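Side-chain contacts in lactate utilization protein C (Deinococcus radiodurans, PDB 2G40), which may function in L-lactate utilization, as a homodimeric member of the LutC/YkgG family: residues 81-86 with 219-224; 101-106 with 127-132; 62-65 with 70-73. All coordinates share one frame; numbering follows the deposited sequence.

Contact 1 (81-86 with 219-224)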
ATOM      1  N   GLY A  81       4.960 -27.507   4.012  1.00 19.77           N
ATOM      2  CA  GLY A  81       6.359 -27.797   3.722  1.00 20.68           C
ATOM      3  C   GLY A  81       7.057 -26.724   2.907  1.00 20.66           C
ATOM      4  O   GLY A  81       8.206 -26.369   3.195  1.00 21.11           O
ATOM      5  N   ALA A  82       6.361 -26.200   1.899  1.00 18.62           N
ATOM      6  CA  ALA A  82       6.884 -25.120   1.048  1.00 19.66           C
ATOM      7  C   ALA A  82       7.194 -23.876   1.870  1.00 18.25           C
ATOM      8  O   ALA A  82       8.220 -23.220   1.667  1.00 20.95           O
ATOM      9  CB  ALA A  82       5.893 -24.770  -0.060  1.00 17.92           C
ATOM     10  N   ILE A  83       6.286 -23.542   2.779  1.00 17.36           N
ATOM     11  CA  ILE A  83       6.476 -22.374   3.640  1.00 19.24           C
ATOM     12  C   ILE A  83       7.652 -22.624   4.550  1.00 19.19           C
ATOM     13  O   ILE A  83       8.536 -21.773   4.691  1.00 19.69           O
ATOM     14  CB  ILE A  83       5.229 -22.075   4.491  1.00 19.48           C
ATOM     15  CG1 ILE A  83       4.043 -21.711   3.591  1.00 20.78           C
ATOM     16  CG2 ILE A  83       5.511 -20.931   5.454  1.00 20.32           C
ATOM     17  CD1 ILE A  83       2.720 -21.665   4.289  1.00 16.57           C
ATOM     18  N   ALA A  84       7.676 -23.809   5.160  1.00 19.65           N
ATOM     19  CA  ALA A  84       8.808 -24.208   5.999  1.00 19.38           C
ATOM     20  C   ALA A  84      10.127 -24.173   5.250  1.00 18.88           C
ATOM     21  O   ALA A  84      11.125 -23.673   5.775  1.00 18.93           O
ATOM     22  CB  ALA A  84       8.580 -25.577   6.589  1.00 18.78           C
ATOM     23  N   LYS A  85      10.123 -24.669   4.020  1.00 18.22           N
ATOM     24  CA  LYS A  85      11.309 -24.682   3.202  1.00 20.16           C
ATOM     25  C   LYS A  85      11.767 -23.246   2.904  1.00 19.98           C
ATOM     26  O   LYS A  85      12.946 -22.943   3.014  1.00 20.73           O
ATOM     27  CB  LYS A  85      11.060 -25.463   1.911  1.00 19.44           C
ATOM     28  CG  LYS A  85      12.272 -25.658   1.068  1.00 27.25           C
ATOM     29  CD  LYS A  85      11.936 -26.522  -0.138  1.00 27.98           C
ATOM     30  CE  LYS A  85      13.136 -26.718  -1.038  1.00 41.02           C
ATOM     31  NZ  LYS A  85      13.805 -25.422  -1.337  1.00 45.49           N
ATOM     32  N   ALA A  86      10.825 -22.359   2.591  1.00 19.81           N
ATOM     33  CA  ALA A  86      11.122 -20.940   2.319  1.00 20.67           C
ATOM     34  C   ALA A  86      11.772 -20.200   3.489  1.00 21.46           C
ATOM     35  O   ALA A  86      12.644 -19.350   3.277  1.00 22.98           O
ATOM     36  CB  ALA A  86       9.857 -20.219   1.910  1.00 19.03           C
ATOM     37  N   GLN A 219       9.066 -14.299  -1.375  1.00 15.04           N
ATOM     38  CA  GLN A 219       8.781 -15.656  -1.838  1.00 15.09           C
ATOM     39  C   GLN A 219       7.304 -15.723  -2.142  1.00 16.61           C
ATOM     40  O   GLN A 219       6.481 -15.508  -1.271  1.00 17.89           O
ATOM     41  CB  GLN A 219       9.115 -16.683  -0.769  1.00 14.83           C
ATOM     42  CG  GLN A 219       8.610 -18.102  -1.045  1.00 18.98           C
ATOM     43  CD  GLN A 219       9.495 -18.852  -2.007  1.00 16.71           C
ATOM     44  OE1 GLN A 219      10.661 -19.073  -1.724  1.00 19.53           O
ATOM     45  NE2 GLN A 219       8.941 -19.259  -3.149  1.00 16.29           N
ATOM     46  N   VAL A 220       6.982 -16.056  -3.375  1.00 16.59           N
ATOM     47  CA  VAL A 220       5.622 -16.307  -3.778  1.00 15.50           C
ATOM     48  C   VAL A 220       5.421 -17.812  -3.829  1.00 17.99           C
ATOM     49  O   VAL A 220       6.211 -18.553  -4.419  1.00 16.49           O
ATOM     50  CB  VAL A 220       5.301 -15.690  -5.173  1.00 17.79           C
ATOM     51  CG1 VAL A 220       3.916 -16.114  -5.641  1.00 16.13           C
ATOM     52  CG2 VAL A 220       5.453 -14.168  -5.150  1.00 18.21           C
ATOM     53  N   ILE A 221       4.348 -18.252  -3.184  1.00 17.57           N
ATOM     54  CA  ILE A 221       3.954 -19.635  -3.178  1.00 17.85           C
ATOM     55  C   ILE A 221       2.564 -19.686  -3.767  1.00 17.82           C
ATOM     56  O   ILE A 221       1.597 -19.249  -3.156  1.00 16.17           O
ATOM     57  CB  ILE A 221       3.975 -20.265  -1.761  1.00 16.57           C
ATOM     58  CG1 ILE A 221       5.365 -20.130  -1.145  1.00 20.81           C
ATOM     59  CG2 ILE A 221       3.529 -21.752  -1.818  1.00 17.66           C
ATOM     60  CD1 ILE A 221       5.499 -20.788   0.217  1.00 18.57           C
ATOM     61  N   VAL A 222       2.472 -20.194  -4.994  1.00 16.15           N
ATOM     62  CA  VAL A 222       1.162 -20.476  -5.576  1.00 15.94           C
ATOM     63  C   VAL A 222       0.715 -21.848  -5.140  1.00 18.07           C
ATOM     64  O   VAL A 222       1.497 -22.784  -5.133  1.00 17.44           O
ATOM     65  CB  VAL A 222       1.185 -20.373  -7.101  1.00 17.50           C
ATOM     66  CG1 VAL A 222      -0.229 -20.626  -7.693  1.00 20.70           C
ATOM     67  CG2 VAL A 222       1.726 -19.047  -7.491  1.00 16.78           C
ATOM     68  N   VAL A 223      -0.555 -21.965  -4.754  1.00 19.41           N
ATOM     69  CA  VAL A 223      -1.049 -23.224  -4.274  1.00 20.61           C
ATOM     70  C   VAL A 223      -2.292 -23.650  -5.049  1.00 20.38           C
ATOM     71  O   VAL A 223      -3.192 -22.843  -5.282  1.00 19.25           O
ATOM     72  CB  VAL A 223      -1.275 -23.231  -2.723  1.00 20.48           C
ATOM     73  CG1 VAL A 223      -2.059 -22.059  -2.242  1.00 24.72           C
ATOM     74  CG2 VAL A 223      -1.906 -24.555  -2.280  1.00 24.18           C
ATOM     75  N   GLY A 224      -2.288 -24.905  -5.487  1.00 23.58           N
ATOM     76  CA  GLY A 224      -3.521 -25.568  -5.936  1.00 28.59           C
ATOM     77  C   GLY A 224      -3.661 -25.699  -7.441  1.00 32.90           C
ATOM     78  O   GLY A 224      -2.799 -25.266  -8.215  1.00 37.36           O
ATOM     79  OXT GLY A 224      -4.665 -26.245  -7.928  1.00 34.30           O
TER
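Ala82 and Ala86 face Ile221 and Gln219 across two nearly antiparallel backbones, the axes of helix residues 81-86 and strand residues 219-223 running at 170° to each other and 9.9 Å apart at closest. The contact shows how a helix with small residues on its inner side can settle on a strand. Ile221 extends its chain to the helix (chi2 -177°), and its terminal methyl does the touching: CD1 lies 4.0 Å from Ala82 CB and 3.8 Å from Ile83 CG1, and equally close to Ile83 N of the helix backbone. Although the CB of Ile83 points away from the strand, its CG1 lies beside the backbone N (chi1 -64°), which brings this branch to Ile221 CD1, and the two isoleucine side chains cross at about a right angle. One turn on, Ala86 CB rests on Gln219 CG at 3.8 Å. The Gln219 chain bends at chi2, bringing NE2 to Val220 O at 3.1 Å, with the carbonyl almost in the amide plane but the donor well above the carbonyl plane. With Gln219 cut back to an alanine, Ala86 would probably face a gap and Val220 O would lose this amide donor. Helix 79-87 belongs to the crossover between strands 70-74 and 92-94 of the parallel sheet; Ile163 of strand 161-167 also meets Ala86 and Ile221, while helix 53-66 covers Val220 and Val222 on the other face.

Contact 2 (101-106 with 127-132); sequences APWLTV and AVLTGC
Leu129 and Leu104 meet through their CD2 methyls, each placed by its first torsion: CG of Leu129 stands opposite its own backbone N (chi1 170°), which carries its CD2 out to the loop, whereas CG of Leu104 lies beside its N (chi1 -49°) and brings the end of the side chain nearer the strand. Leu104 CD2 and Leu129 CD2 lie 3.9 Å apart, and the side chains cross obliquely. Next to them the Trp103 indole comes in edge first, with Leu129 CD2 near the ring plane and 4.5 Å from Trp103 CE3, a looser touch. A single methyl of Leu129 therefore serves both loop residues. The setting is a Rossmann-like parallel sheet, consistent with the family's clan: strand 127-130 runs between strands 92-94 and 161-167, and the loop following strand 92-94 folds back over it. That loop makes a short 3-10 turn, closed by Leu104 N to Ala101 O at 2.9 Å. The indole also packs on Leu79 and Ile83 of helix 79-87. Where the strand ends, Thr130 OG1 donates to Gly131 O at 2.7 Å, in the carbonyl plane and on a lone pair, and is hydrogen-bonded to His162 NE2 as well.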
ATOM      1  N   ALA A 101      -4.431 -22.541  10.320  1.00 22.22           N
ATOM      2  CA  ALA A 101      -3.519 -23.381  11.116  1.00 23.68           C
ATOM      3  C   ALA A 101      -2.741 -24.441  10.313  1.00 23.58           C
ATOM      4  O   ALA A 101      -1.558 -24.640  10.561  1.00 23.94           O
ATOM      5  CB  ALA A 101      -4.279 -24.055  12.247  1.00 25.38           C
ATOM      6  N   PRO A 102      -3.410 -25.162   9.391  1.00 24.51           N
ATOM      7  CA  PRO A 102      -2.718 -26.186   8.579  1.00 24.70           C
ATOM      8  C   PRO A 102      -1.507 -25.732   7.771  1.00 24.98           C
ATOM      9  O   PRO A 102      -0.695 -26.558   7.386  1.00 25.48           O
ATOM     10  CB  PRO A 102      -3.824 -26.688   7.637  1.00 24.29           C
ATOM     11  CG  PRO A 102      -5.087 -26.435   8.395  1.00 27.66           C
ATOM     12  CD  PRO A 102      -4.859 -25.144   9.107  1.00 25.44           C
ATOM     13  N   TRP A 103      -1.379 -24.436   7.514  1.00 22.38           N
ATOM     14  CA  TRP A 103      -0.202 -23.913   6.816  1.00 23.05           C
ATOM     15  C   TRP A 103       1.044 -23.870   7.682  1.00 21.29           C
ATOM     16  O   TRP A 103       2.146 -23.694   7.177  1.00 21.11           O
ATOM     17  CB  TRP A 103      -0.445 -22.491   6.359  1.00 21.72           C
ATOM     18  CG  TRP A 103      -1.530 -22.308   5.366  1.00 20.36           C
ATOM     19  CD1 TRP A 103      -2.523 -23.184   5.024  1.00 23.61           C
ATOM     20  CD2 TRP A 103      -1.761 -21.126   4.626  1.00 21.07           C
ATOM     21  NE1 TRP A 103      -3.347 -22.616   4.095  1.00 25.03           N
ATOM     22  CE2 TRP A 103      -2.902 -21.347   3.829  1.00 18.49           C
ATOM     23  CE3 TRP A 103      -1.109 -19.896   4.549  1.00 20.86           C
ATOM     24  CZ2 TRP A 103      -3.399 -20.376   2.961  1.00 22.54           C
ATOM     25  CZ3 TRP A 103      -1.621 -18.921   3.702  1.00 21.71           C
ATOM     26  CH2 TRP A 103      -2.741 -19.171   2.916  1.00 25.75           C
ATOM     27  N   LEU A 104       0.844 -23.973   8.991  1.00 22.96           N
ATOM     28  CA  LEU A 104       1.890 -23.724   9.948  1.00 22.58           C
ATOM     29  C   LEU A 104       2.455 -25.045  10.420  1.00 24.19           C
ATOM     30  O   LEU A 104       1.756 -26.070  10.449  1.00 25.02           O
ATOM     31  CB  LEU A 104       1.350 -22.947  11.144  1.00 22.42           C
ATOM     32  CG  LEU A 104       0.515 -21.688  10.870  1.00 21.55           C
ATOM     33  CD1 LEU A 104       0.151 -21.063  12.222  1.00 20.59           C
ATOM     34  CD2 LEU A 104       1.233 -20.696   9.951  1.00 24.53           C
ATOM     35  N   THR A 105       3.716 -25.008  10.816  1.00 24.07           N
ATOM     36  CA  THR A 105       4.428 -26.218  11.188  1.00 24.80           C
ATOM     37  C   THR A 105       5.269 -25.992  12.426  1.00 27.02           C
ATOM     38  O   THR A 105       5.760 -24.889  12.660  1.00 25.28           O
ATOM     39  CB  THR A 105       5.328 -26.684  10.028  1.00 25.73           C
ATOM     40  OG1 THR A 105       6.035 -25.564   9.482  1.00 30.85           O
ATOM     41  CG2 THR A 105       4.481 -27.275   8.923  1.00 26.46           C
ATOM     42  N   VAL A 106       5.415 -27.054  13.219  1.00 27.88           N
ATOM     43  CA  VAL A 106       6.270 -27.055  14.409  1.00 28.43           C
ATOM     44  C   VAL A 106       7.687 -26.703  13.983  1.00 28.28           C
ATOM     45  O   VAL A 106       8.165 -27.161  12.944  1.00 31.62           O
ATOM     46  CB  VAL A 106       6.212 -28.435  15.108  1.00 29.58           C
ATOM     47  CG1 VAL A 106       7.428 -28.676  16.034  1.00 29.93           C
ATOM     48  CG2 VAL A 106       4.903 -28.567  15.874  1.00 31.52           C
ATOM     49  N   ALA A 127      10.581 -13.138   8.921  1.00 18.79           N
ATOM     50  CA  ALA A 127       9.684 -13.160   7.791  1.00 16.06           C
ATOM     51  C   ALA A 127       8.271 -12.823   8.250  1.00 16.72           C
ATOM     52  O   ALA A 127       7.952 -12.866   9.439  1.00 16.40           O
ATOM     53  CB  ALA A 127       9.699 -14.546   7.130  1.00 16.83           C
ATOM     54  N   VAL A 128       7.444 -12.481   7.278  1.00 17.80           N
ATOM     55  CA  VAL A 128       6.016 -12.387   7.458  1.00 15.81           C
ATOM     56  C   VAL A 128       5.386 -13.310   6.422  1.00 16.20           C
ATOM     57  O   VAL A 128       5.847 -13.397   5.283  1.00 15.21           O
ATOM     58  CB  VAL A 128       5.514 -10.934   7.290  1.00 16.23           C
ATOM     59  CG1 VAL A 128       5.880 -10.331   5.891  1.00 15.48           C
ATOM     60  CG2 VAL A 128       4.019 -10.858   7.562  1.00 16.58           C
ATOM     61  N   LEU A 129       4.315 -13.970   6.838  1.00 16.94           N
ATOM     62  CA  LEU A 129       3.593 -14.914   6.012  1.00 16.70           C
ATOM     63  C   LEU A 129       2.210 -14.339   5.784  1.00 16.70           C
ATOM     64  O   LEU A 129       1.528 -13.987   6.743  1.00 16.78           O
ATOM     65  CB  LEU A 129       3.483 -16.260   6.732  1.00 16.04           C
ATOM     66  CG  LEU A 129       2.552 -17.289   6.090  1.00 20.43           C
ATOM     67  CD1 LEU A 129       3.101 -17.708   4.737  1.00 21.21           C
ATOM     68  CD2 LEU A 129       2.347 -18.475   6.969  1.00 18.55           C
ATOM     69  N   THR A 130       1.809 -14.189   4.520  1.00 16.95           N
ATOM     70  CA  THR A 130       0.476 -13.676   4.224  1.00 18.48           C
ATOM     71  C   THR A 130      -0.166 -14.394   3.064  1.00 17.17           C
ATOM     72  O   THR A 130       0.504 -15.009   2.234  1.00 17.25           O
ATOM     73  CB  THR A 130       0.445 -12.152   3.840  1.00 19.87           C
ATOM     74  OG1 THR A 130       0.892 -11.978   2.482  1.00 18.04           O
ATOM     75  CG2 THR A 130       1.285 -11.315   4.769  1.00 23.17           C
ATOM     76  N   GLY A 131      -1.485 -14.268   3.019  1.00 18.82           N
ATOM     77  CA  GLY A 131      -2.248 -14.516   1.806  1.00 19.59           C
ATOM     78  C   GLY A 131      -2.261 -13.244   0.977  1.00 19.27           C
ATOM     79  O   GLY A 131      -1.411 -12.360   1.126  1.00 16.52           O
ATOM     80  N   CYS A 132      -3.228 -13.149   0.088  1.00 18.54           N
ATOM     81  CA  CYS A 132      -3.439 -11.921  -0.672  1.00 18.19           C
ATOM     82  C   CYS A 132      -4.884 -11.835  -1.077  1.00 17.85           C
ATOM     83  O   CYS A 132      -5.670 -12.758  -0.786  1.00 20.60           O
ATOM     84  CB  CYS A 132      -2.581 -11.897  -1.908  1.00 16.22           C
ATOM     85  SG  CYS A 132      -2.919 -13.206  -3.100  1.00 20.06           S
TER

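Contact 3 (62-65 with 70-73); sequences DRIL and AYTH
Ile64 and Leu65 of helix 53-66 both meet Tyr71, the first at the edge of the ring and the second at the root of the side chain, and each crosses the tyrosine at about a right angle. This division of labour shows how consecutive helix residues can share one aromatic partner. Tyr71 CB points toward the helix, and with CG anti to the backbone N (chi1 -178°) the ring edge at CD2 comes to Ile64. Ile64 CG2 then lies near the plane of the ring, 4.0 Å from Tyr71 CD2, so the methyl abuts the rim and does not lie over a face. The CB of Ile64 adds to the same touch at 4.1 Å from Tyr71 CD2. Although the Ile64 side chain starts out toward the strand, its longer branch turns away and leaves CG2 as the part that makes the closest contact; that methyl also comes within 3.9 Å of Ala70 O. Leu65 starts in a different direction, but its end comes back to the strand and brings CD2 to 3.8 Å from Tyr71 CB. The touches of Ile64 and Leu65 on Tyr71 are apolar, and both belong to the short helix-turn-strand connection in which Leu65 CA and Ala70 CA stand 6.3 Å apart. The side chains of strand 70-74 alternate: Ala70 turns from helix 53-66 and packs on Gln219, while Tyr71 faces the helix, where it also touches Glu61, and it meets Val222 of the neighbouring strand 217-223. Backbone bonds from Ala70 and Thr72 to Leu218, Val220 and Val222 join this strand, outermost within its chain, to strand 217-223, and Ile64 packs on Val220 beneath the same helix.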
ATOM      1  N   ASP A  62       6.698 -15.835 -14.649  1.00 13.53           N
ATOM      2  CA  ASP A  62       7.730 -15.076 -15.356  1.00 14.66           C
ATOM      3  C   ASP A  62       7.863 -13.675 -14.773  1.00 14.44           C
ATOM      4  O   ASP A  62       8.946 -13.171 -14.608  1.00 15.02           O
ATOM      5  CB  ASP A  62       7.406 -14.930 -16.831  1.00 16.23           C
ATOM      6  CG  ASP A  62       7.450 -16.242 -17.588  1.00 22.22           C
ATOM      7  OD1 ASP A  62       7.921 -17.242 -17.024  1.00 22.21           O
ATOM      8  OD2 ASP A  62       7.022 -16.265 -18.764  1.00 22.15           O
ATOM      9  N   ARG A  63       6.729 -13.045 -14.502  1.00 14.56           N
ATOM     10  CA  ARG A  63       6.754 -11.659 -14.031  1.00 17.23           C
ATOM     11  C   ARG A  63       7.272 -11.581 -12.597  1.00 18.11           C
ATOM     12  O   ARG A  63       7.974 -10.633 -12.250  1.00 18.76           O
ATOM     13  CB  ARG A  63       5.368 -11.007 -14.149  1.00 17.00           C
ATOM     14  CG  ARG A  63       4.867 -10.772 -15.569  1.00 18.74           C
ATOM     15  CD  ARG A  63       5.715  -9.766 -16.356  1.00 21.59           C
ATOM     16  NE  ARG A  63       6.830 -10.431 -17.021  1.00 32.67           N
ATOM     17  CZ  ARG A  63       6.714 -11.196 -18.106  1.00 36.67           C
ATOM     18  NH1 ARG A  63       5.521 -11.407 -18.667  1.00 44.52           N
ATOM     19  NH2 ARG A  63       7.798 -11.773 -18.626  1.00 34.58           N
ATOM     20  N   ILE A  64       6.932 -12.574 -11.774  1.00 16.35           N
ATOM     21  CA  ILE A  64       7.402 -12.625 -10.388  1.00 19.37           C
ATOM     22  C   ILE A  64       8.904 -12.889 -10.376  1.00 19.21           C
ATOM     23  O   ILE A  64       9.637 -12.265  -9.640  1.00 21.46           O
ATOM     24  CB  ILE A  64       6.667 -13.718  -9.595  1.00 17.88           C
ATOM     25  CG1 ILE A  64       5.204 -13.318  -9.395  1.00 15.04           C
ATOM     26  CG2 ILE A  64       7.351 -13.991  -8.268  1.00 22.19           C
ATOM     27  CD1 ILE A  64       4.924 -12.088  -8.587  1.00 19.09           C
ATOM     28  N   LEU A  65       9.358 -13.816 -11.213  1.00 19.11           N
ATOM     29  CA  LEU A  65      10.783 -14.085 -11.311  1.00 21.54           C
ATOM     30  C   LEU A  65      11.553 -12.843 -11.794  1.00 23.25           C
ATOM     31  O   LEU A  65      12.640 -12.557 -11.277  1.00 23.01           O
ATOM     32  CB  LEU A  65      11.062 -15.319 -12.174  1.00 20.53           C
ATOM     33  CG  LEU A  65      10.566 -16.644 -11.569  1.00 22.45           C
ATOM     34  CD1 LEU A  65      10.721 -17.768 -12.594  1.00 23.98           C
ATOM     35  CD2 LEU A  65      11.274 -16.988 -10.256  1.00 21.62           C
ATOM     36  N   ALA A  70      11.356 -15.085  -5.382  1.00 18.10           N
ATOM     37  CA  ALA A  70      11.298 -16.531  -5.496  1.00 17.96           C
ATOM     38  C   ALA A  70       9.868 -16.941  -5.795  1.00 16.23           C
ATOM     39  O   ALA A  70       8.925 -16.239  -5.446  1.00 14.89           O
ATOM     40  CB  ALA A  70      11.798 -17.216  -4.252  1.00 19.66           C
ATOM     41  N   TYR A  71       9.720 -18.055  -6.508  1.00 16.07           N
ATOM     42  CA  TYR A  71       8.418 -18.535  -6.928  1.00 16.51           C
ATOM     43  C   TYR A  71       8.371 -20.060  -6.884  1.00 18.01           C
ATOM     44  O   TYR A  71       9.275 -20.727  -7.378  1.00 18.94           O
ATOM     45  CB  TYR A  71       8.114 -18.067  -8.356  1.00 18.48           C
ATOM     46  CG  TYR A  71       6.752 -18.483  -8.882  1.00 14.53           C
ATOM     47  CD1 TYR A  71       6.564 -19.727  -9.472  1.00 20.18           C
ATOM     48  CD2 TYR A  71       5.682 -17.622  -8.844  1.00 18.69           C
ATOM     49  CE1 TYR A  71       5.326 -20.113  -9.964  1.00 20.47           C
ATOM     50  CE2 TYR A  71       4.432 -18.006  -9.335  1.00 23.20           C
ATOM     51  CZ  TYR A  71       4.275 -19.253  -9.904  1.00 19.82           C
ATOM     52  OH  TYR A  71       3.043 -19.621 -10.405  1.00 21.10           O
ATOM     53  N   THR A  72       7.279 -20.594  -6.356  1.00 17.94           N
ATOM     54  CA  THR A  72       7.041 -22.028  -6.392  1.00 20.11           C
ATOM     55  C   THR A  72       5.557 -22.264  -6.487  1.00 17.02           C
ATOM     56  O   THR A  72       4.771 -21.496  -5.963  1.00 18.70           O
ATOM     57  CB  THR A  72       7.646 -22.741  -5.159  1.00 21.89           C
ATOM     58  OG1 THR A  72       7.595 -24.170  -5.348  1.00 23.43           O
ATOM     59  CG2 THR A  72       6.926 -22.361  -3.895  1.00 23.60           C
ATOM     60  N   HIS A  73       5.167 -23.313  -7.201  1.00 16.73           N
ATOM     61  CA  HIS A  73       3.771 -23.698  -7.290  1.00 18.66           C
ATOM     62  C   HIS A  73       3.682 -25.095  -6.675  1.00 16.92           C
ATOM     63  O   HIS A  73       4.390 -25.996  -7.084  1.00 19.23           O
ATOM     64  CB  HIS A  73       3.293 -23.710  -8.741  1.00 18.78           C
ATOM     65  CG  HIS A  73       1.811 -23.925  -8.897  1.00 17.60           C
ATOM     66  ND1 HIS A  73       1.182 -23.822 -10.116  1.00 27.40           N
ATOM     67  CD2 HIS A  73       0.840 -24.222  -8.001  1.00 27.13           C
ATOM     68  CE1 HIS A  73      -0.108 -24.066  -9.970  1.00 31.03           C
ATOM     69  NE2 HIS A  73      -0.343 -24.312  -8.695  1.00 25.17           N
TER

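How the contacts relate
One parallel sheet carries all three contacts, and its two faces divide them: contacts 1 and 2 lie on the side of helix 79-87, contact 3 on the side of helix 53-66. Contacts 1 and 2, with centres 9 Å apart, merge through Ile83, whose CD1 lies 4.0 Å from Leu129 CD1 and 3.6 Å from Trp103 O. Contacts 1 and 3, 11 Å apart between centres, are joined by neighbouring strands: Val222 N probably bonds to Thr72 O at 2.8 Å, and His73 NE2 to Gly224 O at the chain terminus at 2.7 Å. Contact 1 lies between the other two: contacts 2 and 3 have centres 18 Å apart and do not touch, their nearest atoms being about 10 Å apart.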